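Local atomic coordinates of MxaA (Stigmatella aurantiaca, PDB entry 4W4T), a protein that is a myxalamid PKS-NRPS synthase subunit whose terminal reductase domain, the part described here, uses NADPH to release the product as a primary alcohol. Residues V153-Y159 / G217-S221; E31-D35 / Y159-R163; V191-P195 / L208-L214. One frame throughout, in Å; residues are numbered along the deposited sequence.

Contact 1: residues V153-Y159 / G217-S221; sequences VNFLYPY and GYAQS
Val153 and Phe155 approach the ring of Tyr218 from one side; Tyr218 is the tyrosine of the YxxxK motif of short-chain dehydrogenases, at the start of a helix of the Rossmann fold. Val153 puts CG1 over the ring face, 4.1 Å from the centroid, a CH-pi contact. Phe155 runs beside Tyr218, pointing the same way, and turns its edge to the ring in an offset edge-to-face pair with planes at 88°; its CE1 comes within 3.7 Å of Tyr218 CD2. With CG anti to the backbone N (chi1 173°), Tyr218 carries its ring out to both residues. Tyr218 binds NADPH, as does Lys222 one turn on, so these two loop side chains lie against a residue of the cofactor site.

Beyond the ring, toward Gly217, the backbones close up. Gly217 CA sits 3.4 Å from Tyr159 N and makes a CA-H...O contact with Tyr157 O; a side chain there would collide with the loop. Tyr159 turns its ring edge to Ser221 N, which lies in the ring plane 3.8 Å from CD1, and sends its hydroxyl to Asp35. The loop's bend is fixed by Asn154, whose OD1 accepts from Leu156 N (an Asx turn) and from Tyr157 N, which completes an Asx motif, while its ND2 lies over the centre of the Tyr157 ring. One water donates to Asn154 O and Tyr157 O and accepts from Tyr218 N. Another accepts from Tyr159 N and donates to Gln220 OE1 at 2.7 Å.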
loop_
_atom_site.group_PDB
_atom_site.type_symbol
_atom_site.label_atom_id
_atom_site.label_comp_id
_atom_site.label_asym_id
_atom_site.label_seq_id
_atom_site.Cartn_x
_atom_site.Cartn_y
_atom_site.Cartn_z
ATOM N N VAL A 153 10.006 3.717 10.865
ATOM C CA VAL A 153 8.778 4.502 10.784
ATOM C C VAL A 153 8.010 4.097 9.530
ATOM O O VAL A 153 8.423 4.396 8.410
ATOM C CB VAL A 153 9.064 6.017 10.753
ATOM C CG1 VAL A 153 7.755 6.817 10.782
ATOM C CG2 VAL A 153 9.971 6.409 11.906
ATOM N N ASN A 154 6.927 3.359 9.734
ATOM C CA ASN A 154 6.034 2.975 8.658
ATOM C C ASN A 154 4.593 3.123 9.141
ATOM O O ASN A 154 4.182 2.482 10.110
ATOM C CB ASN A 154 6.326 1.541 8.201
ATOM C CG ASN A 154 5.516 1.150 6.992
ATOM O OD1 ASN A 154 4.286 1.205 7.013
ATOM N ND2 ASN A 154 6.197 0.777 5.922
ATOM N N PHE A 155 3.821 3.976 8.478
ATOM C CA PHE A 155 2.490 4.296 8.973
ATOM C C PHE A 155 1.412 3.331 8.476
ATOM O O PHE A 155 0.242 3.454 8.845
ATOM C CB PHE A 155 2.120 5.732 8.597
ATOM C CG PHE A 155 3.048 6.759 9.170
ATOM C CD1 PHE A 155 3.265 6.824 10.537
ATOM C CD2 PHE A 155 3.699 7.665 8.348
ATOM C CE1 PHE A 155 4.124 7.780 11.079
ATOM C CE2 PHE A 155 4.556 8.624 8.882
ATOM C CZ PHE A 155 4.770 8.675 10.255
ATOM N N LEU A 156 1.814 2.366 7.658
ATOM C CA LEU A 156 0.882 1.363 7.158
ATOM C C LEU A 156 1.029 -0.004 7.847
ATOM O O LEU A 156 0.045 -0.739 7.988
ATOM C CB LEU A 156 1.064 1.194 5.654
ATOM C CG LEU A 156 0.855 2.434 4.786
ATOM C CD1 LEU A 156 1.088 2.070 3.327
ATOM C CD2 LEU A 156 -0.536 2.978 4.997
ATOM N N TYR A 157 2.246 -0.345 8.260
ATOM C CA TYR A 157 2.537 -1.685 8.806
ATOM C C TYR A 157 1.968 -1.909 10.214
ATOM O O TYR A 157 1.769 -0.960 10.966
ATOM C CB TYR A 157 4.055 -1.937 8.855
ATOM C CG TYR A 157 4.740 -2.199 7.534
ATOM C CD1 TYR A 157 4.018 -2.309 6.354
ATOM C CD2 TYR A 157 6.125 -2.352 7.476
ATOM C CE1 TYR A 157 4.653 -2.555 5.138
ATOM C CE2 TYR A 157 6.769 -2.604 6.269
ATOM C CZ TYR A 157 6.025 -2.704 5.109
ATOM O OH TYR A 157 6.661 -2.946 3.914
ATOM N N PRO A 158 1.737 -3.176 10.593
ATOM C CA PRO A 158 1.262 -3.492 11.943
ATOM C C PRO A 158 2.386 -3.490 12.985
ATOM O O PRO A 158 3.556 -3.422 12.623
ATOM C CB PRO A 158 0.700 -4.911 11.787
ATOM C CG PRO A 158 1.536 -5.502 10.729
ATOM C CD PRO A 158 1.756 -4.379 9.737
ATOM N N TYR A 159 2.004 -3.567 14.254
ATOM C CA TYR A 159 2.952 -3.604 15.370
ATOM C C TYR A 159 4.079 -4.600 15.124
ATOM O O TYR A 159 5.256 -4.263 15.282
ATOM C CB TYR A 159 2.204 -3.941 16.661
ATOM C CG TYR A 159 3.077 -4.154 17.881
ATOM C CD1 TYR A 159 3.571 -3.074 18.605
ATOM C CD2 TYR A 159 3.374 -5.432 18.327
ATOM C CE1 TYR A 159 4.347 -3.267 19.728
ATOM C CE2 TYR A 159 4.144 -5.642 19.459
ATOM C CZ TYR A 159 4.630 -4.555 20.153
ATOM O OH TYR A 159 5.405 -4.752 21.276
ATOM N N GLY A 217 0.407 0.536 13.917
ATOM C CA GLY A 217 1.593 -0.148 14.394
ATOM C C GLY A 217 2.709 0.772 14.854
ATOM O O GLY A 217 3.442 0.445 15.788
ATOM N N TYR A 218 2.869 1.918 14.199
ATOM C CA TYR A 218 3.970 2.801 14.565
ATOM C C TYR A 218 3.768 3.335 15.981
ATOM O O TYR A 218 4.660 3.212 16.832
ATOM C CB TYR A 218 4.108 3.961 13.571
ATOM C CG TYR A 218 5.136 4.990 14.005
ATOM C CD1 TYR A 218 6.487 4.667 14.039
ATOM C CD2 TYR A 218 4.755 6.267 14.387
ATOM C CE1 TYR A 218 7.428 5.592 14.447
ATOM C CE2 TYR A 218 5.691 7.211 14.794
ATOM C CZ TYR A 218 7.024 6.864 14.818
ATOM O OH TYR A 218 7.967 7.769 15.211
ATOM N N ALA A 219 2.591 3.911 16.232
ATOM C CA ALA A 219 2.272 4.462 17.552
ATOM C C ALA A 219 2.368 3.382 18.622
ATOM O O ALA A 219 2.906 3.599 19.710
ATOM C CB ALA A 219 0.890 5.087 17.550
ATOM N N GLN A 220 1.835 2.209 18.309
ATOM C CA GLN A 220 1.875 1.105 19.252
ATOM C C GLN A 220 3.307 0.715 19.609
ATOM O O GLN A 220 3.628 0.525 20.779
ATOM C CB GLN A 220 1.124 -0.090 18.675
ATOM C CG GLN A 220 -0.365 0.159 18.644
ATOM C CD GLN A 220 -1.103 -0.874 17.839
ATOM O OE1 GLN A 220 -0.535 -1.506 16.939
ATOM N NE2 GLN A 220 -2.372 -1.061 18.164
ATOM N N SER A 221 4.177 0.629 18.609
ATOM C CA SER A 221 5.555 0.191 18.880
ATOM C C SER A 221 6.341 1.255 19.663
ATOM O O SER A 221 7.179 0.930 20.505
ATOM C CB SER A 221 6.284 -0.155 17.577
ATOM O OG SER A 221 6.540 0.987 16.778
HETATM O O HOH W 1 1.855 1.756 11.277
HETATM O O HOH W 2 -1.082 -0.504 11.471
HETATM O O HOH W 3 -0.783 -3.261 14.865
#

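Contact 2: residues E31-D35 / Y159-R163; sequences EMEAD and YESMR
Asp35 OD2 is gripped twice: Tyr159 OH donates to it over a short 2.5 Å, and Arg163 NE donates at 2.8 Å. The two donors approach differently. The hydroxyl uses the anti lone pair of OD2, with the phenol ring and the carboxylate nearly coplanar, whereas the guanidinium comes from above, 42° out of the carboxylate plane. Arg163 binds side-on, its NH2 reaching Asp35 OD1 at 2.9 Å, so each carboxylate oxygen receives one nitrogen in a nearly straight bond. Extended from CG to NE, the arginine chain crosses the aspartate at about a right angle and keeps both oxygens close to its own guanidinium plane. The positive charge beside OD2 probably helps to hold Asp35 ionised.

The same tyrosine is covered on one face by the selenomethionine Met32, whose CG lies 4.1 Å from the ring centroid as a CH-pi contact; its selenium follows at 5.4 Å, above the face, a distant Met-aromatic contact. Tyr159, with CG anti to the backbone N (chi1 174°), aims its hydroxyl across to the other helix. Ring face and hydroxyl thus meet two residues of 31-35 three positions apart. An alanine in place of Asp35 would probably leave the Tyr159 hydroxyl and the Arg163 guanidinium without their shared acceptor and free the arginine chain to swing.

Met32 also packs on Gln220, Trp223 and Val224 of helix 217-234. The axes of 31-35 and 159-163 come within 12.4 Å of each other at their closest, 19° from parallel, bridged by long side chains: helix 28-35, near the start of this construct, is laid on helix 159-177 of the Rossmann fold, which forms the beta-alpha-beta crossover from strand 145-148 to strand 185-188.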
loop_
_atom_site.group_PDB
_atom_site.type_symbol
_atom_site.label_atom_id
_atom_site.label_comp_id
_atom_site.label_asym_id
_atom_site.label_seq_id
_atom_site.Cartn_x
_atom_site.Cartn_y
_atom_site.Cartn_z
ATOM N N GLU A 31 0.091 -8.299 23.770
ATOM C CA GLU A 31 1.486 -8.352 23.351
ATOM C C GLU A 31 2.255 -7.079 23.722
ATOM O O GLU A 31 3.403 -7.154 24.149
ATOM C CB GLU A 31 1.586 -8.580 21.848
ATOM C CG GLU A 31 0.883 -9.838 21.356
ATOM C CD GLU A 31 0.643 -9.810 19.857
ATOM O OE1 GLU A 31 1.122 -8.860 19.200
ATOM O OE2 GLU A 31 -0.023 -10.731 19.333
HETATM N N MSE A 32 1.630 -5.923 23.523
HETATM C CA MSE A 32 2.263 -4.643 23.854
HETATM C C MSE A 32 2.617 -4.573 25.326
HETATM O O MSE A 32 3.733 -4.192 25.700
HETATM C CB MSE A 32 1.341 -3.478 23.482
HETATM C CG MSE A 32 1.165 -3.313 21.988
HETATM SE SE MSE A 32 -0.289 -2.052 21.578
HETATM C CE MSE A 32 0.519 -0.407 22.293
ATOM N N GLU A 33 1.659 -4.940 26.167
ATOM C CA GLU A 33 1.893 -4.974 27.605
ATOM C C GLU A 33 3.002 -5.957 27.976
ATOM O O GLU A 33 3.837 -5.666 28.835
ATOM C CB GLU A 33 0.602 -5.335 28.348
ATOM C CG GLU A 33 -0.427 -4.225 28.366
ATOM C CD GLU A 33 -0.042 -3.074 29.285
ATOM O OE1 GLU A 33 1.057 -3.106 29.873
ATOM O OE2 GLU A 33 -0.845 -2.126 29.427
ATOM N N ALA A 34 2.995 -7.122 27.344
ATOM C CA ALA A 34 4.044 -8.106 27.570
ATOM C C ALA A 34 5.399 -7.534 27.164
ATOM O O ALA A 34 6.378 -7.665 27.899
ATOM C CB ALA A 34 3.757 -9.388 26.799
ATOM N N ASP A 35 5.448 -6.901 25.995
ATOM C CA ASP A 35 6.700 -6.359 25.451
ATOM C C ASP A 35 7.222 -5.144 26.241
ATOM O O ASP A 35 8.422 -4.824 26.190
ATOM C CB ASP A 35 6.509 -5.990 23.972
ATOM C CG ASP A 35 6.444 -7.221 23.061
ATOM O OD1 ASP A 35 6.926 -8.298 23.478
ATOM O OD2 ASP A 35 5.920 -7.125 21.927
ATOM N N TYR A 159 2.004 -3.567 14.254
ATOM C CA TYR A 159 2.952 -3.604 15.370
ATOM C C TYR A 159 4.079 -4.600 15.124
ATOM O O TYR A 159 5.256 -4.263 15.282
ATOM C CB TYR A 159 2.204 -3.941 16.661
ATOM C CG TYR A 159 3.077 -4.154 17.881
ATOM C CD1 TYR A 159 3.571 -3.074 18.605
ATOM C CD2 TYR A 159 3.374 -5.432 18.327
ATOM C CE1 TYR A 159 4.347 -3.267 19.728
ATOM C CE2 TYR A 159 4.144 -5.642 19.459
ATOM C CZ TYR A 159 4.630 -4.555 20.153
ATOM O OH TYR A 159 5.405 -4.752 21.276
ATOM N N GLU A 160 3.732 -5.809 14.683
ATOM C CA GLU A 160 4.740 -6.863 14.572
ATOM C C GLU A 160 5.846 -6.505 13.573
ATOM O O GLU A 160 6.951 -7.005 13.685
ATOM C CB GLU A 160 4.084 -8.209 14.205
ATOM C CG GLU A 160 2.941 -8.132 13.186
ATOM C CD GLU A 160 1.539 -8.064 13.822
ATOM O OE1 GLU A 160 1.267 -7.130 14.620
ATOM O OE2 GLU A 160 0.698 -8.950 13.502
ATOM N N SER A 161 5.574 -5.601 12.633
ATOM C CA SER A 161 6.576 -5.242 11.636
ATOM C C SER A 161 7.640 -4.291 12.207
ATOM O O SER A 161 8.718 -4.137 11.635
ATOM C CB SER A 161 5.924 -4.587 10.416
ATOM O OG SER A 161 4.948 -5.434 9.824
HETATM N N MSE A 162 7.328 -3.643 13.319
HETATM C CA MSE A 162 8.235 -2.635 13.869
HETATM C C MSE A 162 8.737 -3.037 15.248
HETATM O O MSE A 162 9.516 -2.312 15.891
HETATM C CB MSE A 162 7.542 -1.264 13.915
HETATM C CG MSE A 162 7.622 -0.538 12.590
HETATM SE SE MSE A 162 6.363 0.923 12.425
HETATM C CE MSE A 162 4.742 -0.167 12.219
ATOM N N ARG A 163 8.300 -4.211 15.696
ATOM C CA ARG A 163 8.715 -4.740 16.987
ATOM C C ARG A 163 10.241 -4.867 17.098
ATOM O O ARG A 163 10.841 -4.432 18.089
ATOM C CB ARG A 163 8.039 -6.089 17.225
ATOM C CG ARG A 163 8.216 -6.633 18.624
ATOM C CD ARG A 163 7.418 -7.928 18.813
ATOM N NE ARG A 163 7.622 -8.473 20.150
ATOM C CZ ARG A 163 8.612 -9.289 20.495
ATOM N NH1 ARG A 163 9.500 -9.694 19.595
ATOM N NH2 ARG A 163 8.708 -9.714 21.748
#

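Contact 3: residues V191-P195 / L208-L214; sequences VSVLP and LEGPSSL
The long connection from strand 185-188 to helix 217-234 of the Rossmann fold doubles back on itself here, bringing Leu214, just before the helix, against the turn at Val193 and Leu194. Leu214 meets backbone more than side chain: its CD1 lies 3.6 Å from Val193 O, and its CD2 approaches Leu194 O equally closely. The turn it rests on is a short 3-10 segment, closed by Leu194 N donating to Val191 O at 3.0 Å.

On the side-chain level Val193 and Leu208 cross at about a right angle, CG2 of the valine meeting CD2 of the leucine at 3.7 Å. With CG1 anti to the carbonyl carbon (chi1 -54°), CG2 of Val193 falls between the backbone N and the carbonyl carbon and faces the leucine. Leu194 adds its CD2, 4.3 Å from the same Leu208 methyl. Arg243 of strand 239-248 and Glu226 of helix 217-234 also pack on Val193 and Leu208.

Pro195 serves the other end of the contact. Its CB touches Ser213 CB, and its CG is about 3.9 Å from both OE1 and OE2 of Glu209, whose extended chain, crossing the proline at about a right angle, brings the carboxylate to Pro195 CG. That carboxylate forms a salt bridge from OE2 to Arg198. Ser213 OG donates within its own loop to Gly210 O at 2.8 Å, almost along the C=O axis.

Val193 lies about 4 Å, side chain to side chain, from the NADPH-binding Lys222, so this loop packing borders the cofactor site. With the Glu209 carboxylate and Ser213 OG engaged elsewhere, the arms meet chiefly through methyl and proline surfaces, and the fit probably depends more on shape than on directional bonds.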
loop_
_atom_site.group_PDB
_atom_site.type_symbol
_atom_site.label_atom_id
_atom_site.label_comp_id
_atom_site.label_asym_id
_atom_site.label_seq_id
_atom_site.Cartn_x
_atom_site.Cartn_y
_atom_site.Cartn_z
ATOM N N VAL A 191 5.345 12.234 19.710
ATOM C CA VAL A 191 4.045 12.587 20.272
ATOM C C VAL A 191 3.011 11.521 19.925
ATOM O O VAL A 191 1.944 11.464 20.537
ATOM C CB VAL A 191 3.544 13.966 19.782
ATOM C CG1 VAL A 191 4.498 15.058 20.246
ATOM C CG2 VAL A 191 3.364 13.964 18.262
ATOM N N SER A 192 3.324 10.660 18.960
ATOM C CA SER A 192 2.375 9.599 18.591
ATOM C C SER A 192 2.238 8.489 19.640
ATOM O O SER A 192 1.442 7.556 19.453
ATOM C CB SER A 192 2.760 8.992 17.246
ATOM O OG SER A 192 2.588 9.962 16.237
ATOM N N VAL A 193 2.979 8.569 20.745
ATOM C CA VAL A 193 2.698 7.665 21.858
ATOM C C VAL A 193 1.432 8.092 22.617
ATOM O O VAL A 193 0.965 7.372 23.509
ATOM C CB VAL A 193 3.878 7.569 22.863
ATOM C CG1 VAL A 193 5.151 7.201 22.138
ATOM C CG2 VAL A 193 4.047 8.874 23.663
ATOM N N LEU A 194 0.895 9.257 22.252
ATOM C CA LEU A 194 -0.293 9.842 22.896
ATOM C C LEU A 194 -1.583 9.603 22.104
ATOM O O LEU A 194 -1.563 9.545 20.869
ATOM C CB LEU A 194 -0.104 11.355 23.083
ATOM C CG LEU A 194 1.136 11.840 23.833
ATOM C CD1 LEU A 194 1.238 13.379 23.751
ATOM C CD2 LEU A 194 1.114 11.376 25.283
ATOM N N PRO A 195 -2.718 9.488 22.810
ATOM C CA PRO A 195 -4.005 9.332 22.112
ATOM C C PRO A 195 -4.368 10.571 21.302
ATOM O O PRO A 195 -4.030 11.688 21.703
ATOM C CB PRO A 195 -5.005 9.129 23.253
ATOM C CG PRO A 195 -4.385 9.826 24.427
ATOM C CD PRO A 195 -2.887 9.599 24.272
ATOM N N LEU A 208 1.607 8.145 30.797
ATOM C CA LEU A 208 1.059 7.461 29.638
ATOM C C LEU A 208 -0.191 6.701 30.022
ATOM O O LEU A 208 -0.239 6.068 31.081
ATOM C CB LEU A 208 2.070 6.483 29.033
ATOM C CG LEU A 208 3.259 7.048 28.263
ATOM C CD1 LEU A 208 4.207 5.905 27.925
ATOM C CD2 LEU A 208 2.788 7.751 27.006
ATOM N N GLU A 209 -1.191 6.763 29.152
ATOM C CA GLU A 209 -2.383 5.935 29.283
ATOM C C GLU A 209 -2.112 4.518 28.828
ATOM O O GLU A 209 -1.008 4.188 28.387
ATOM C CB GLU A 209 -3.539 6.513 28.465
ATOM C CG GLU A 209 -4.091 7.808 28.993
ATOM C CD GLU A 209 -5.202 8.349 28.114
ATOM O OE1 GLU A 209 -5.786 7.566 27.335
ATOM O OE2 GLU A 209 -5.468 9.563 28.181
ATOM N N GLY A 210 -3.139 3.681 28.916
ATOM C CA GLY A 210 -3.026 2.302 28.486
ATOM C C GLY A 210 -2.907 2.168 26.978
ATOM O O GLY A 210 -3.177 3.120 26.235
ATOM N N PRO A 211 -2.519 0.974 26.514
ATOM C CA PRO A 211 -2.182 0.738 25.110
ATOM C C PRO A 211 -3.382 0.790 24.166
ATOM O O PRO A 211 -3.187 1.031 22.975
ATOM C CB PRO A 211 -1.565 -0.663 25.134
ATOM C CG PRO A 211 -2.160 -1.317 26.315
ATOM C CD PRO A 211 -2.309 -0.228 27.338
ATOM N N SER A 212 -4.578 0.640 24.696
ATOM C CA SER A 212 -5.736 0.567 23.846
ATOM C C SER A 212 -6.063 1.895 23.239
ATOM O O SER A 212 -6.804 1.930 22.330
ATOM C CB SER A 212 -6.924 0.031 24.592
ATOM O OG SER A 212 -7.301 0.934 25.557
ATOM N N SER A 213 -5.481 2.971 23.743
ATOM C CA SER A 213 -5.764 4.318 23.258
ATOM C C SER A 213 -5.231 4.619 21.842
ATOM O O SER A 213 -5.708 5.525 21.195
ATOM C CB SER A 213 -5.248 5.381 24.263
ATOM O OG SER A 213 -3.849 5.249 24.579
ATOM N N LEU A 214 -4.257 3.846 21.397
ATOM C CA LEU A 214 -3.473 4.135 20.227
ATOM C C LEU A 214 -3.979 3.398 19.012
ATOM O O LEU A 214 -4.541 2.374 19.125
ATOM C CB LEU A 214 -2.017 3.765 20.455
ATOM C CG LEU A 214 -1.387 4.530 21.599
ATOM C CD1 LEU A 214 0.080 4.353 21.762
ATOM C CD2 LEU A 214 -1.716 5.983 21.512
#

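Helix 217-234 ties the three contacts together: contact 1 involves its first turn, contact 3 the loop leading into it, and Met32 of contact 2 packs on its side. Tyr159 is shared by contacts 1 and 2, and Met162 CE of contact 2 lies against Gly217 and Tyr218. Ala219 CB meets Ser192 O, linking contacts 1 and 3, while Pro211 of contact 3 touches Met32 and Glu33. All three are partly buried; contact 2 lies farthest from the chain centre. Chemistry differs: ring packing and bridging water beside the cofactor residues, a charged grip between helices, and apolar loop packing. Contacts 1 and 2 also touch the second subunit; contact 3 does not.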